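Local coordinates for 5-formyltetrahydrofolate cyclo-ligase family protein (Bacillus anthracis, PDB 2JCB), which binds ADP and magnesium and probably catalyses the ATP-dependent conversion of 5-formyltetrahydrofolate to 5,10-methenyltetrahydrofolate, at residues A[10-15]-A[174-179]. Sequence-based numbering, arbitrary orientation.
Sequences REEKLR and HIPVEP. With ADP (adenosine-5'-diphosphate), chain C.
R10 and K13, one helical turn apart, both reach the same carboxylate oxygen of E178, a compact case of an acidic residue shared by two cationic side chains that bind a phosphate. In this salt-bridge network NH1 of R10 lies 2.6 Å from OE2 of E178, meeting its syn lone pair within the guanidinium plane although the bond is bent (136°); NZ of K13 takes the anti lone pair of that oxygen at 3.0 Å. The R10 chain bends at chi2 and chi3 (-62° and -56°), which brings a side chain that starts away from the loop back to E178.

The same two cationic side chains also bind the alpha-phosphate of ADP: R10 NH1 donates to O2A at 2.8 Å and K13 NZ to O1A, also at 2.8 Å. E178 probably offsets part of their charge while fixing their direction.

Nonpolar packing lies farther from the nucleotide, where CG of E12 rests 3.6 Å from CG of P176, the centre of an inverse gamma turn. OE2 of E12 reaches the edge of the H174 ring, 3.1 Å from ND1.

The contact joins helix 6-26 to the loop between strands 161-165 and 186-189, where D181, a magnesium ligand, also forms a salt bridge with K13.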
# COMPACT_ATOMS: atom_id res chain seq x y z
N ARG A 10 2.56 -10.21 19.36
CA ARG A 10 3.67 -10.17 18.40
C ARG A 10 3.86 -11.47 17.61
O ARG A 10 4.11 -11.42 16.40
CB ARG A 10 4.97 -9.80 19.11
CG ARG A 10 4.89 -8.54 19.97
CD ARG A 10 4.56 -7.30 19.15
NE ARG A 10 5.54 -7.13 18.08
CZ ARG A 10 5.40 -6.30 17.04
NH1 ARG A 10 4.32 -5.53 16.90
NH2 ARG A 10 6.36 -6.26 16.13
N GLU A 11 3.75 -12.61 18.29
CA GLU A 11 3.85 -13.91 17.62
C GLU A 11 2.70 -14.16 16.65
O GLU A 11 2.93 -14.63 15.54
CB GLU A 11 4.06 -15.05 18.62
CG GLU A 11 5.56 -15.32 18.85
CD GLU A 11 5.91 -15.90 20.22
OE1 GLU A 11 5.15 -16.75 20.75
OE2 GLU A 11 6.97 -15.50 20.77
N GLU A 12 1.48 -13.79 17.03
CA GLU A 12 0.34 -13.84 16.10
C GLU A 12 0.51 -12.98 14.83
O GLU A 12 0.14 -13.41 13.75
CB GLU A 12 -0.95 -13.52 16.84
CG GLU A 12 -2.27 -13.59 16.02
CD GLU A 12 -3.50 -13.58 16.94
OE1 GLU A 12 -3.35 -13.87 18.15
OE2 GLU A 12 -4.62 -13.29 16.46
N LYS A 13 1.08 -11.78 14.98
CA LYS A 13 1.39 -10.91 13.85
C LYS A 13 2.42 -11.51 12.90
O LYS A 13 2.25 -11.44 11.68
CB LYS A 13 1.90 -9.57 14.37
CG LYS A 13 0.83 -8.48 14.49
CD LYS A 13 1.47 -7.09 14.70
CE LYS A 13 0.44 -6.09 15.22
NZ LYS A 13 0.86 -4.69 15.05
N LEU A 14 3.49 -12.08 13.46
CA LEU A 14 4.53 -12.72 12.65
C LEU A 14 3.96 -13.93 11.95
O LEU A 14 4.19 -14.11 10.77
CB LEU A 14 5.69 -13.20 13.52
CG LEU A 14 6.64 -12.19 14.16
CD1 LEU A 14 7.87 -12.94 14.69
CD2 LEU A 14 6.98 -11.06 13.16
N ARG A 15 3.26 -14.77 12.70
CA ARG A 15 2.52 -15.93 12.17
C ARG A 15 1.58 -15.57 11.01
O ARG A 15 1.55 -16.26 9.98
CB ARG A 15 1.74 -16.61 13.31
CG ARG A 15 1.24 -18.04 13.07
CD ARG A 15 0.08 -18.43 14.05
NE ARG A 15 -1.11 -17.64 13.69
CZ ARG A 15 -2.15 -18.07 12.96
NH1 ARG A 15 -2.20 -19.32 12.52
NH2 ARG A 15 -3.15 -17.23 12.68
N HIS A 174 -9.43 -11.85 11.94
CA HIS A 174 -8.96 -11.14 13.13
C HIS A 174 -7.48 -10.80 12.99
O HIS A 174 -6.69 -11.62 12.52
CB HIS A 174 -9.23 -12.01 14.39
CG HIS A 174 -8.58 -11.51 15.64
ND1 HIS A 174 -7.27 -11.79 15.96
CD2 HIS A 174 -9.07 -10.77 16.67
CE1 HIS A 174 -6.97 -11.25 17.13
NE2 HIS A 174 -8.04 -10.63 17.58
N ILE A 175 -7.15 -9.58 13.38
CA ILE A 175 -5.78 -9.11 13.50
C ILE A 175 -5.64 -8.57 14.91
O ILE A 175 -6.56 -7.90 15.40
CB ILE A 175 -5.51 -7.98 12.45
CG1 ILE A 175 -5.42 -8.57 11.04
CG2 ILE A 175 -4.22 -7.20 12.79
CD1 ILE A 175 -5.14 -7.50 10.00
N PRO A 176 -4.52 -8.91 15.61
CA PRO A 176 -4.31 -8.48 16.99
C PRO A 176 -3.77 -7.05 16.99
O PRO A 176 -2.55 -6.86 17.02
CB PRO A 176 -3.24 -9.46 17.51
CG PRO A 176 -2.53 -9.99 16.26
CD PRO A 176 -3.38 -9.68 15.06
N VAL A 177 -4.66 -6.06 16.92
CA VAL A 177 -4.24 -4.68 16.76
C VAL A 177 -3.73 -4.06 18.05
O VAL A 177 -4.31 -4.24 19.11
CB VAL A 177 -5.31 -3.76 16.07
CG1 VAL A 177 -5.72 -4.30 14.71
CG2 VAL A 177 -6.50 -3.54 16.94
N GLU A 178 -2.63 -3.33 17.94
CA GLU A 178 -2.06 -2.58 19.02
C GLU A 178 -2.50 -1.11 18.92
O GLU A 178 -3.02 -0.69 17.88
CB GLU A 178 -0.55 -2.74 18.94
CG GLU A 178 -0.15 -4.19 18.75
CD GLU A 178 1.36 -4.44 18.85
OE1 GLU A 178 1.93 -4.30 19.94
OE2 GLU A 178 1.95 -4.79 17.80
N PRO A 179 -2.32 -0.33 20.01
CA PRO A 179 -2.83 1.04 20.04
C PRO A 179 -2.31 1.91 18.92
O PRO A 179 -3.05 2.75 18.41
CB PRO A 179 -2.36 1.59 21.39
CG PRO A 179 -1.81 0.44 22.17
CD PRO A 179 -1.64 -0.73 21.26
PB ADP C . 3.33 -3.31 10.70
O1B ADP C . 4.30 -2.94 9.59
O2B ADP C . 2.67 -4.61 10.42
O3B ADP C . 2.45 -2.11 10.94
PA ADP C . 3.93 -3.23 13.56
O1A ADP C . 2.50 -2.81 13.79
O2A ADP C . 4.41 -4.33 14.37
O3A ADP C . 4.24 -3.55 11.99
O5' ADP C . 4.86 -1.97 13.93
C5' ADP C . 6.28 -2.25 13.96
C4' ADP C . 6.98 -1.40 15.00
O4' ADP C . 6.65 -0.05 14.75
C3' ADP C . 6.47 -1.77 16.39
O3' ADP C . 7.60 -2.13 17.16
C2' ADP C . 5.80 -0.51 16.89
O2' ADP C . 6.21 -0.20 18.19
C1' ADP C . 6.29 0.59 15.97
N9 ADP C . 5.31 1.69 15.75
C8 ADP C . 4.23 1.63 14.96
N7 ADP C . 3.58 2.82 14.96
C5 ADP C . 4.23 3.66 15.75
C6 ADP C . 4.07 5.09 16.16
N6 ADP C . 3.04 5.83 15.71
N1 ADP C . 5.01 5.62 16.94
C2 ADP C . 6.04 4.89 17.41
N3 ADP C . 6.26 3.61 17.07
C4 ADP C . 5.41 2.94 16.24